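Local coordinates for NADH dehydrogenase, putative (Plasmodium falciparum, PDB 5JWC), which probably oxidises NADH through its bound flavin-adenine dinucleotide and passes the electrons to ubiquinone, as a type II NADH dehydrogenase of the malaria parasite, at residues Lys349-His354 and Phe411-Asn416; Asp324-Val329 and Phe448-Phe453; Leu127-Leu132 and Ser334-Ala339. One frame throughout, in Å; residues are numbered along the deposited sequence.

Contact 1 (Lys349-His354 and Phe411-Asn416); sequences KLLHEH and FEIDKN
Leu351 and His352 share one carboxylate, that of Asp414, and three hydrogen bonds converge on it. Leu351 N reaches OD1 of Asp414 at 2.8 Å on the syn side, while His352 N uses the syn lone pair of OD2. The same OD2 takes a further bond from the imidazole, His352 ND1 to Asp414 OD2 at 2.7 Å, this time on the anti side, the ring and carboxylate planes standing 53° apart. Since Gln385 also binds OD1, the buried carboxylate is gripped at both oxygens, and its charge would be expected to favour a proton on ND1. The carboxylate is the polar anchor of helix 403-416, in the PfNDH2 helical insertion, on the loop between strand 344-346 and helix 355-361, for which His354 is the N-cap residue. Among the rings, Phe411 turns its edge to the imidazole face in a T-shaped pair: Phe411 CD1 sits over the ring centre of His352, 3.4 Å from His352 CE1. His407 adds a perpendicular ring to His352. Apolar contact continues beside the carboxylate, where Leu351 CD1 meets Ile413 CG2 at 3.6 Å, and Leu350 lays CD2 against Asp414 CB at 3.8 Å.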
loop_
_atom_site.group_PDB
_atom_site.type_symbol
_atom_site.label_atom_id
_atom_site.label_comp_id
_atom_site.label_asym_id
_atom_site.label_seq_id
_atom_site.Cartn_x
_atom_site.Cartn_y
_atom_site.Cartn_z
ATOM N N LYS A 349 6.973 22.860 -39.677
ATOM C CA LYS A 349 7.360 23.320 -40.998
ATOM C C LYS A 349 7.307 24.847 -41.019
ATOM O O LYS A 349 6.324 25.438 -40.583
ATOM C CB LYS A 349 6.429 22.729 -42.057
ATOM C CG LYS A 349 6.773 23.147 -43.483
ATOM C CD LYS A 349 5.672 22.738 -44.443
ATOM C CE LYS A 349 5.633 21.232 -44.624
ATOM N NZ LYS A 349 4.525 20.823 -45.526
ATOM N N LEU A 350 8.360 25.472 -41.543
ATOM C CA LEU A 350 8.511 26.922 -41.490
ATOM C C LEU A 350 7.702 27.633 -42.570
ATOM O O LEU A 350 7.856 27.369 -43.763
ATOM C CB LEU A 350 9.988 27.293 -41.606
ATOM C CG LEU A 350 10.868 26.787 -40.462
ATOM C CD1 LEU A 350 12.348 26.807 -40.834
ATOM C CD2 LEU A 350 10.629 27.622 -39.202
ATOM N N LEU A 351 6.845 28.545 -42.125
ATOM C CA LEU A 351 6.054 29.394 -43.006
ATOM C C LEU A 351 6.966 30.105 -44.000
ATOM O O LEU A 351 6.687 30.149 -45.202
ATOM C CB LEU A 351 5.293 30.433 -42.187
ATOM C CG LEU A 351 4.066 29.950 -41.422
ATOM C CD1 LEU A 351 3.571 31.029 -40.492
ATOM C CD2 LEU A 351 2.976 29.545 -42.382
ATOM N N HIS A 352 8.054 30.671 -43.487
ATOM C CA HIS A 352 8.862 31.547 -44.320
ATOM C C HIS A 352 9.649 30.780 -45.392
ATOM O O HIS A 352 10.121 31.383 -46.351
ATOM C CB HIS A 352 9.787 32.430 -43.466
ATOM C CG HIS A 352 11.002 31.749 -42.913
ATOM N ND1 HIS A 352 11.014 31.135 -41.679
ATOM C CD2 HIS A 352 12.276 31.688 -43.372
ATOM C CE1 HIS A 352 12.235 30.675 -41.427
ATOM N NE2 HIS A 352 13.012 31.001 -42.442
ATOM N N GLU A 353 9.752 29.458 -45.256
ATOM C CA GLU A 353 10.351 28.645 -46.310
ATOM C C GLU A 353 9.334 28.275 -47.368
ATOM O O GLU A 353 9.670 27.572 -48.317
ATOM C CB GLU A 353 10.979 27.373 -45.742
ATOM C CG GLU A 353 12.199 27.626 -44.894
ATOM C CD GLU A 353 12.812 26.343 -44.362
ATOM O OE1 GLU A 353 12.135 25.284 -44.410
ATOM O OE2 GLU A 353 13.975 26.396 -43.905
ATOM N N HIS A 354 8.104 28.762 -47.223
ATOM C CA HIS A 354 7.060 28.504 -48.212
ATOM C C HIS A 354 6.306 29.784 -48.574
ATOM O O HIS A 354 5.119 29.757 -48.898
ATOM C CB HIS A 354 6.090 27.427 -47.698
ATOM C CG HIS A 354 6.749 26.106 -47.442
ATOM N ND1 HIS A 354 7.511 25.854 -46.319
ATOM C CD2 HIS A 354 6.804 24.976 -48.191
ATOM C CE1 HIS A 354 7.989 24.625 -46.376
ATOM N NE2 HIS A 354 7.576 24.070 -47.500
ATOM N N PHE A 411 8.113 34.857 -41.023
ATOM C CA PHE A 411 9.236 34.507 -40.182
ATOM C C PHE A 411 8.943 34.826 -38.713
ATOM O O PHE A 411 9.342 34.073 -37.818
ATOM C CB PHE A 411 10.497 35.239 -40.651
ATOM C CG PHE A 411 11.735 34.887 -39.876
ATOM C CD1 PHE A 411 12.571 33.876 -40.301
ATOM C CD2 PHE A 411 12.078 35.593 -38.732
ATOM C CE1 PHE A 411 13.712 33.556 -39.595
ATOM C CE2 PHE A 411 13.215 35.278 -38.024
ATOM C CZ PHE A 411 14.032 34.257 -38.456
ATOM N N GLU A 412 8.255 35.937 -38.457
ATOM C CA GLU A 412 7.932 36.290 -37.074
ATOM C C GLU A 412 6.937 35.299 -36.481
ATOM O O GLU A 412 7.016 34.971 -35.294
ATOM C CB GLU A 412 7.382 37.721 -36.970
ATOM C CG GLU A 412 8.435 38.815 -37.209
ATOM C CD GLU A 412 9.670 38.660 -36.315
ATOM O OE1 GLU A 412 9.499 38.452 -35.091
ATOM O OE2 GLU A 412 10.812 38.752 -36.827
ATOM N N ILE A 413 5.998 34.836 -37.294
ATOM C CA ILE A 413 5.060 33.815 -36.824
ATOM C C ILE A 413 5.791 32.497 -36.505
ATOM O O ILE A 413 5.515 31.876 -35.469
ATOM C CB ILE A 413 3.934 33.583 -37.835
ATOM C CG1 ILE A 413 3.262 34.927 -38.172
ATOM C CG2 ILE A 413 2.893 32.583 -37.279
ATOM C CD1 ILE A 413 2.153 34.834 -39.211
ATOM N N ASP A 414 6.723 32.090 -37.372
ATOM C CA ASP A 414 7.537 30.898 -37.123
ATOM C C ASP A 414 8.250 31.007 -35.795
ATOM O O ASP A 414 8.225 30.088 -34.976
ATOM C CB ASP A 414 8.584 30.690 -38.218
ATOM C CG ASP A 414 7.975 30.261 -39.536
ATOM O OD1 ASP A 414 6.916 29.615 -39.526
ATOM O OD2 ASP A 414 8.568 30.568 -40.591
ATOM N N LYS A 415 8.895 32.147 -35.601
ATOM C CA LYS A 415 9.701 32.403 -34.423
ATOM C C LYS A 415 8.857 32.412 -33.139
ATOM O O LYS A 415 9.316 31.985 -32.081
ATOM C CB LYS A 415 10.434 33.731 -34.634
ATOM C CG LYS A 415 11.461 34.108 -33.617
ATOM C CD LYS A 415 12.220 35.334 -34.139
ATOM C CE LYS A 415 13.026 36.019 -33.052
ATOM N NZ LYS A 415 12.125 36.632 -32.038
ATOM N N ASN A 416 7.615 32.877 -33.251
ATOM C CA ASN A 416 6.702 32.987 -32.118
ATOM C C ASN A 416 6.089 31.654 -31.634
ATOM O O ASN A 416 5.597 31.560 -30.503
ATOM C CB ASN A 416 5.577 33.948 -32.493
ATOM C CG ASN A 416 4.564 34.113 -31.399
ATOM O OD1 ASN A 416 3.414 33.667 -31.518
ATOM N ND2 ASN A 416 4.976 34.741 -30.312
#

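Contact 2 (Asp324-Val329 and Phe448-Phe453); sequences DEKLRV and FNIPSF
Glu325 CB and Ser452 CB meet at 3.8 Å, and each of the two residues carries its next side-chain atom between its own backbone N and carbonyl carbon (chi1 66° in both). Glu325 then bends at chi2, which carries its carboxylate away from Ser452 to Lys349, whose backbone N binds OE1. Lys326 takes the contrasting course: its chain runs extended beyond CG and lies obliquely across Ile450, with Lys326 CG 4.2 Å from Ile450 CG2. Farther along, Lys326 CE comes to 3.2 Å from Ile450 O, so the aliphatic part of the lysine, more than its ammonium group, does the touching.

A single backbone bond ties the two loops together, from Phe453 N to Glu325 O at 2.9 Å, and it is straight, with 169° at the hydrogen. Next to it Leu327 CD2 makes a looser apolar approach to Phe453 CB. The Phe453 ring itself is directed elsewhere, edge-to-face with Tyr433 of helix 424-440, a helix that also touches Leu327 and Ile450.

What presents the Glu325 carbonyl is a tightly braced turn. Asp324 OD2 accepts from Lys326 N at 2.9 Å and from Arg328 N, the two donors arriving from opposite faces of the carboxylate plane. The other oxygen, OD1, forms a salt bridge with Arg328 NE, and Lys326 CD lies over one face of that guanidinium, near its border. A type I beta turn from Asp324 to Leu327, closed by Leu327 N to Asp324 O and joined to an Asx turn at Asp324, thus offers its second residue to the loop that follows helix 424-440.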
loop_
_atom_site.group_PDB
_atom_site.type_symbol
_atom_site.label_atom_id
_atom_site.label_comp_id
_atom_site.label_asym_id
_atom_site.label_seq_id
_atom_site.Cartn_x
_atom_site.Cartn_y
_atom_site.Cartn_z
ATOM N N ASP A 324 8.360 17.059 -35.866
ATOM C CA ASP A 324 7.712 18.015 -36.750
ATOM C C ASP A 324 6.241 18.176 -36.382
ATOM O O ASP A 324 5.775 17.611 -35.382
ATOM C CB ASP A 324 7.872 17.603 -38.228
ATOM C CG ASP A 324 7.189 16.263 -38.578
ATOM O OD1 ASP A 324 7.594 15.682 -39.616
ATOM O OD2 ASP A 324 6.261 15.790 -37.871
ATOM N N GLU A 325 5.506 18.913 -37.210
ATOM C CA GLU A 325 4.125 19.279 -36.905
ATOM C C GLU A 325 3.178 18.088 -36.895
ATOM O O GLU A 325 2.017 18.205 -36.489
ATOM C CB GLU A 325 3.631 20.339 -37.892
ATOM C CG GLU A 325 3.502 19.874 -39.369
ATOM C CD GLU A 325 4.824 19.785 -40.126
ATOM O OE1 GLU A 325 5.879 20.201 -39.604
ATOM O OE2 GLU A 325 4.807 19.288 -41.270
ATOM N N LYS A 326 3.688 16.932 -37.319
ATOM C CA LYS A 326 2.895 15.709 -37.367
ATOM C C LYS A 326 3.396 14.712 -36.323
ATOM O O LYS A 326 2.970 13.553 -36.307
ATOM C CB LYS A 326 2.947 15.101 -38.776
ATOM C CG LYS A 326 2.053 15.818 -39.774
ATOM C CD LYS A 326 2.382 15.425 -41.215
ATOM C CE LYS A 326 1.492 16.183 -42.191
ATOM N NZ LYS A 326 1.918 16.016 -43.624
ATOM N N LEU A 327 4.310 15.198 -35.481
ATOM C CA LEU A 327 4.876 14.506 -34.318
ATOM C C LEU A 327 5.923 13.472 -34.711
ATOM O O LEU A 327 6.302 12.632 -33.891
ATOM C CB LEU A 327 3.776 13.849 -33.454
ATOM C CG LEU A 327 2.686 14.782 -32.942
ATOM C CD1 LEU A 327 1.725 14.089 -31.969
ATOM C CD2 LEU A 327 3.324 15.994 -32.277
ATOM N N ARG A 328 6.399 13.550 -35.956
ATOM C CA ARG A 328 7.478 12.672 -36.419
ATOM C C ARG A 328 8.830 13.189 -35.972
ATOM O O ARG A 328 9.129 14.362 -36.143
ATOM C CB ARG A 328 7.449 12.536 -37.953
ATOM C CG ARG A 328 6.145 11.935 -38.452
ATOM C CD ARG A 328 6.022 11.930 -39.966
ATOM N NE ARG A 328 6.194 13.267 -40.518
ATOM C CZ ARG A 328 6.177 13.543 -41.815
ATOM N NH1 ARG A 328 6.343 14.794 -42.225
ATOM N NH2 ARG A 328 5.985 12.572 -42.697
ATOM N N VAL A 329 9.647 12.317 -35.391
ATOM C CA VAL A 329 10.991 12.691 -34.994
ATOM C C VAL A 329 11.793 13.158 -36.211
ATOM O O VAL A 329 11.768 12.510 -37.252
ATOM C CB VAL A 329 11.717 11.527 -34.316
ATOM C CG1 VAL A 329 13.187 11.882 -34.065
ATOM C CG2 VAL A 329 11.003 11.153 -32.992
ATOM N N PHE A 448 -2.395 11.322 -47.222
ATOM C CA PHE A 448 -1.739 12.581 -47.561
ATOM C C PHE A 448 -2.546 13.778 -47.085
ATOM O O PHE A 448 -2.156 14.918 -47.314
ATOM C CB PHE A 448 -1.506 12.678 -49.073
ATOM C CG PHE A 448 -0.700 11.544 -49.629
ATOM C CD1 PHE A 448 0.583 11.297 -49.154
ATOM C CD2 PHE A 448 -1.224 10.718 -50.613
ATOM C CE1 PHE A 448 1.334 10.251 -49.652
ATOM C CE2 PHE A 448 -0.481 9.671 -51.120
ATOM C CZ PHE A 448 0.802 9.435 -50.639
ATOM N N ASN A 449 -3.685 13.503 -46.452
ATOM C CA ASN A 449 -4.494 14.540 -45.826
ATOM C C ASN A 449 -4.328 14.605 -44.304
ATOM O O ASN A 449 -5.252 15.006 -43.605
ATOM C CB ASN A 449 -5.976 14.339 -46.142
ATOM C CG ASN A 449 -6.293 14.515 -47.609
ATOM O OD1 ASN A 449 -5.483 15.044 -48.376
ATOM N ND2 ASN A 449 -7.490 14.098 -48.005
ATOM N N ILE A 450 -3.168 14.207 -43.793
ATOM C CA ILE A 450 -2.924 14.238 -42.348
ATOM C C ILE A 450 -2.702 15.675 -41.877
ATOM O O ILE A 450 -1.723 16.314 -42.276
ATOM C CB ILE A 450 -1.700 13.376 -41.954
ATOM C CG1 ILE A 450 -1.941 11.896 -42.294
ATOM C CG2 ILE A 450 -1.354 13.551 -40.470
ATOM C CD1 ILE A 450 -0.720 11.005 -42.048
ATOM N N PRO A 451 -3.617 16.195 -41.035
ATOM C CA PRO A 451 -3.453 17.571 -40.525
ATOM C C PRO A 451 -2.370 17.682 -39.428
ATOM O O PRO A 451 -2.008 16.681 -38.796
ATOM C CB PRO A 451 -4.834 17.901 -39.962
ATOM C CG PRO A 451 -5.410 16.558 -39.558
ATOM C CD PRO A 451 -4.869 15.566 -40.574
ATOM N N SER A 452 -1.857 18.890 -39.195
ATOM C CA SER A 452 -0.843 19.066 -38.160
ATOM C C SER A 452 -1.488 18.990 -36.772
ATOM O O SER A 452 -2.696 19.164 -36.633
ATOM C CB SER A 452 -0.124 20.403 -38.315
ATOM O OG SER A 452 -1.032 21.472 -38.086
ATOM N N PHE A 453 -0.689 18.739 -35.744
ATOM C CA PHE A 453 -1.247 18.714 -34.401
ATOM C C PHE A 453 -1.399 20.117 -33.811
ATOM O O PHE A 453 -0.444 20.885 -33.752
ATOM C CB PHE A 453 -0.393 17.878 -33.450
ATOM C CG PHE A 453 -0.868 17.955 -32.023
ATOM C CD1 PHE A 453 -2.065 17.351 -31.652
ATOM C CD2 PHE A 453 -0.157 18.675 -31.070
ATOM C CE1 PHE A 453 -2.531 17.434 -30.339
ATOM C CE2 PHE A 453 -0.623 18.777 -29.761
ATOM C CZ PHE A 453 -1.806 18.157 -29.396
#

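Contact 3 (Leu127-Leu132 and Ser334-Ala339); sequences LFYDYL and SNNIYA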
loop_
_atom_site.group_PDB
_atom_site.type_symbol
_atom_site.label_atom_id
_atom_site.label_comp_id
_atom_site.label_asym_id
_atom_site.label_seq_id
_atom_site.Cartn_x
_atom_site.Cartn_y
_atom_site.Cartn_z
ATOM N N LEU A 127 14.252 -5.914 -29.865
ATOM C CA LEU A 127 12.897 -5.928 -30.405
ATOM C C LEU A 127 12.799 -5.097 -31.674
ATOM O O LEU A 127 13.269 -3.971 -31.715
ATOM C CB LEU A 127 11.895 -5.416 -29.361
ATOM C CG LEU A 127 11.773 -6.261 -28.087
ATOM C CD1 LEU A 127 10.971 -5.548 -27.012
ATOM C CD2 LEU A 127 11.145 -7.611 -28.418
ATOM N N PHE A 128 12.178 -5.659 -32.703
ATOM C CA PHE A 128 12.011 -4.975 -33.965
ATOM C C PHE A 128 10.665 -4.271 -34.029
ATOM O O PHE A 128 9.709 -4.707 -33.399
ATOM C CB PHE A 128 12.134 -5.964 -35.125
ATOM C CG PHE A 128 13.541 -6.421 -35.380
ATOM C CD1 PHE A 128 14.385 -5.686 -36.197
ATOM C CD2 PHE A 128 14.018 -7.590 -34.811
ATOM C CE1 PHE A 128 15.681 -6.103 -36.432
ATOM C CE2 PHE A 128 15.315 -8.015 -35.045
ATOM C CZ PHE A 128 16.147 -7.267 -35.853
ATOM N N TYR A 129 10.588 -3.200 -34.814
ATOM C CA TYR A 129 9.340 -2.455 -34.969
ATOM C C TYR A 129 9.146 -1.966 -36.395
ATOM O O TYR A 129 10.109 -1.775 -37.122
ATOM C CB TYR A 129 9.305 -1.251 -34.008
ATOM C CG TYR A 129 10.375 -0.212 -34.294
ATOM C CD1 TYR A 129 10.182 0.771 -35.257
ATOM C CD2 TYR A 129 11.563 -0.207 -33.584
ATOM C CE1 TYR A 129 11.159 1.712 -35.521
ATOM C CE2 TYR A 129 12.540 0.733 -33.832
ATOM C CZ TYR A 129 12.335 1.687 -34.802
ATOM O OH TYR A 129 13.315 2.616 -35.045
ATOM N N ASP A 130 7.896 -1.727 -36.775
ATOM C CA ASP A 130 7.581 -0.974 -37.985
ATOM C C ASP A 130 7.382 0.522 -37.672
ATOM O O ASP A 130 7.761 1.395 -38.456
ATOM C CB ASP A 130 6.341 -1.558 -38.646
ATOM C CG ASP A 130 6.577 -2.978 -39.135
ATOM O OD1 ASP A 130 7.590 -3.186 -39.831
ATOM O OD2 ASP A 130 5.790 -3.879 -38.782
ATOM N N TYR A 131 6.754 0.804 -36.536
ATOM C CA TYR A 131 6.640 2.175 -36.033
ATOM C C TYR A 131 6.993 2.214 -34.561
ATOM O O TYR A 131 6.664 1.291 -33.809
ATOM C CB TYR A 131 5.232 2.723 -36.217
ATOM C CG TYR A 131 4.755 2.792 -37.638
ATOM C CD1 TYR A 131 5.113 3.846 -38.465
ATOM C CD2 TYR A 131 3.947 1.793 -38.158
ATOM C CE1 TYR A 131 4.660 3.904 -39.781
ATOM C CE2 TYR A 131 3.501 1.839 -39.451
ATOM C CZ TYR A 131 3.852 2.892 -40.262
ATOM O OH TYR A 131 3.392 2.907 -41.562
ATOM N N LEU A 132 7.628 3.305 -34.151
ATOM C CA LEU A 132 7.999 3.502 -32.767
ATOM C C LEU A 132 7.372 4.797 -32.224
ATOM O O LEU A 132 7.573 5.884 -32.791
ATOM C CB LEU A 132 9.507 3.545 -32.631
ATOM C CG LEU A 132 10.070 3.643 -31.218
ATOM C CD1 LEU A 132 9.693 2.425 -30.363
ATOM C CD2 LEU A 132 11.569 3.840 -31.282
ATOM N N SER A 334 13.190 7.299 -42.606
ATOM C CA SER A 334 11.989 6.484 -42.796
ATOM C C SER A 334 10.715 7.074 -42.180
ATOM O O SER A 334 9.627 6.530 -42.393
ATOM C CB SER A 334 12.209 5.085 -42.215
ATOM O OG SER A 334 13.551 4.682 -42.401
ATOM N N ASN A 335 10.838 8.183 -41.446
ATOM C CA ASN A 335 9.673 8.824 -40.831
ATOM C C ASN A 335 8.781 7.848 -40.075
ATOM O O ASN A 335 7.548 7.949 -40.135
ATOM C CB ASN A 335 8.824 9.536 -41.878
ATOM C CG ASN A 335 9.512 10.722 -42.468
ATOM O OD1 ASN A 335 10.318 11.377 -41.812
ATOM N ND2 ASN A 335 9.208 11.008 -43.724
ATOM N N ASN A 336 9.392 6.891 -39.392
ATOM C CA ASN A 336 8.621 5.854 -38.730
ATOM C C ASN A 336 8.807 5.897 -37.209
ATOM O O ASN A 336 8.324 5.022 -36.492
ATOM C CB ASN A 336 8.996 4.470 -39.283
ATOM C CG ASN A 336 10.446 4.113 -39.047
ATOM O OD1 ASN A 336 11.270 4.965 -38.736
ATOM N ND2 ASN A 336 10.768 2.831 -39.176
ATOM N N ILE A 337 9.500 6.923 -36.723
ATOM C CA ILE A 337 9.563 7.191 -35.291
ATOM C C ILE A 337 8.780 8.468 -34.934
ATOM O O ILE A 337 8.968 9.514 -35.563
ATOM C CB ILE A 337 11.019 7.311 -34.815
ATOM C CG1 ILE A 337 11.805 6.056 -35.224
ATOM C CG2 ILE A 337 11.101 7.519 -33.280
ATOM C CD1 ILE A 337 13.214 6.033 -34.706
ATOM N N TYR A 338 7.886 8.362 -33.946
ATOM C CA TYR A 338 7.097 9.487 -33.446
ATOM C C TYR A 338 7.431 9.702 -31.968
ATOM O O TYR A 338 7.922 8.793 -31.297
ATOM C CB TYR A 338 5.591 9.236 -33.586
ATOM C CG TYR A 338 5.064 9.175 -35.003
ATOM C CD1 TYR A 338 4.351 10.233 -35.541
ATOM C CD2 TYR A 338 5.256 8.036 -35.793
ATOM C CE1 TYR A 338 3.851 10.185 -36.819
ATOM C CE2 TYR A 338 4.756 7.977 -37.098
ATOM C CZ TYR A 338 4.061 9.061 -37.597
ATOM O OH TYR A 338 3.554 9.051 -38.863
ATOM N N ALA A 339 7.192 10.905 -31.463
ATOM C CA ALA A 339 7.352 11.152 -30.029
ATOM C C ALA A 339 6.240 12.062 -29.557
ATOM O O ALA A 339 5.813 12.959 -30.299
ATOM C CB ALA A 339 8.699 11.747 -29.723
#
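The Tyr129 side chain runs nearly perpendicular to that of Asn336, with Tyr129 CE1 lying 3.8 Å from Asn336 ND2. The amide fits against a bend in the chain: Asn336 CG stands between its own backbone N and carbonyl carbon (chi1 62°), which sets ND2 beside Asp130 O in a weak hydrogen bond, while Asn336 CB rests against Tyr131 CD1. The asparagine is therefore a small knob set among Tyr129, the Asp130 carbonyl and Tyr131.

The hydroxyl end of Tyr129 fills the next hollow. It reaches across to Ile337, where Tyr129 OH approaches Ile337 CD1 at 3.4 Å, and Leu132 CB covers one face of the tyrosine, towards the margin of its ring. Leu132 and Ile337 project from the same face of the sheet, with Leu132 CD2 4.2 Å from Ile337 CG2, so that the Tyr129 ring, Leu132 and Ile337 pack on one side, joined by Ile32 and Val108 of adjoining strands.

These side chains ride on a parallel pairing at the margin of the mixed sheet, in which strand 131-134 lies between strand 30-34 and strand 337-339. Strand 30-34 leads into a glycine-rich turn that fits the GxGxxG pattern, consistent with the Rossmann-type FAD binding of the pyridine nucleotide-disulphide oxidoreductase family. Within these segments both backbone bonds of the pairing belong to Leu132: its N donates to Asn336 O at 3.0 Å and its O accepts from Tyr338 N at 2.8 Å, the latter almost perfectly straight at 178°.

On the other face of the sheet Tyr131 and Tyr338 approach more loosely, Tyr131 CD1 near the edge of the Tyr338 ring. Phe438 stacks edge-to-face with each of them. Asp130 points away from segment 334-339, and its OD2 accepts from Lys30 N.

Overall arrangement
Contacts 2 and 3 abut, their centres 15 Å apart: segment 324-329 runs on toward strand 337-339, and Val329 N to Ile337 O at 2.9 Å and Leu327 O to Ala339 N at 3.1 Å probably bond them directly. Contact 2 also touches contact 1 through the Glu325 carboxylate, their centres 16 Å apart, whereas contacts 1 and 3 stay about 11 Å apart at their nearest atoms. Contact 2 is thus the intermediate step from the nucleotide-binding sheet to the helical insertion. Two of them also approach the cofactor: the side chain of Leu132 in contact 3 lies about 9 Å from the FAD, and that of Leu327 in contact 2 about 11 Å.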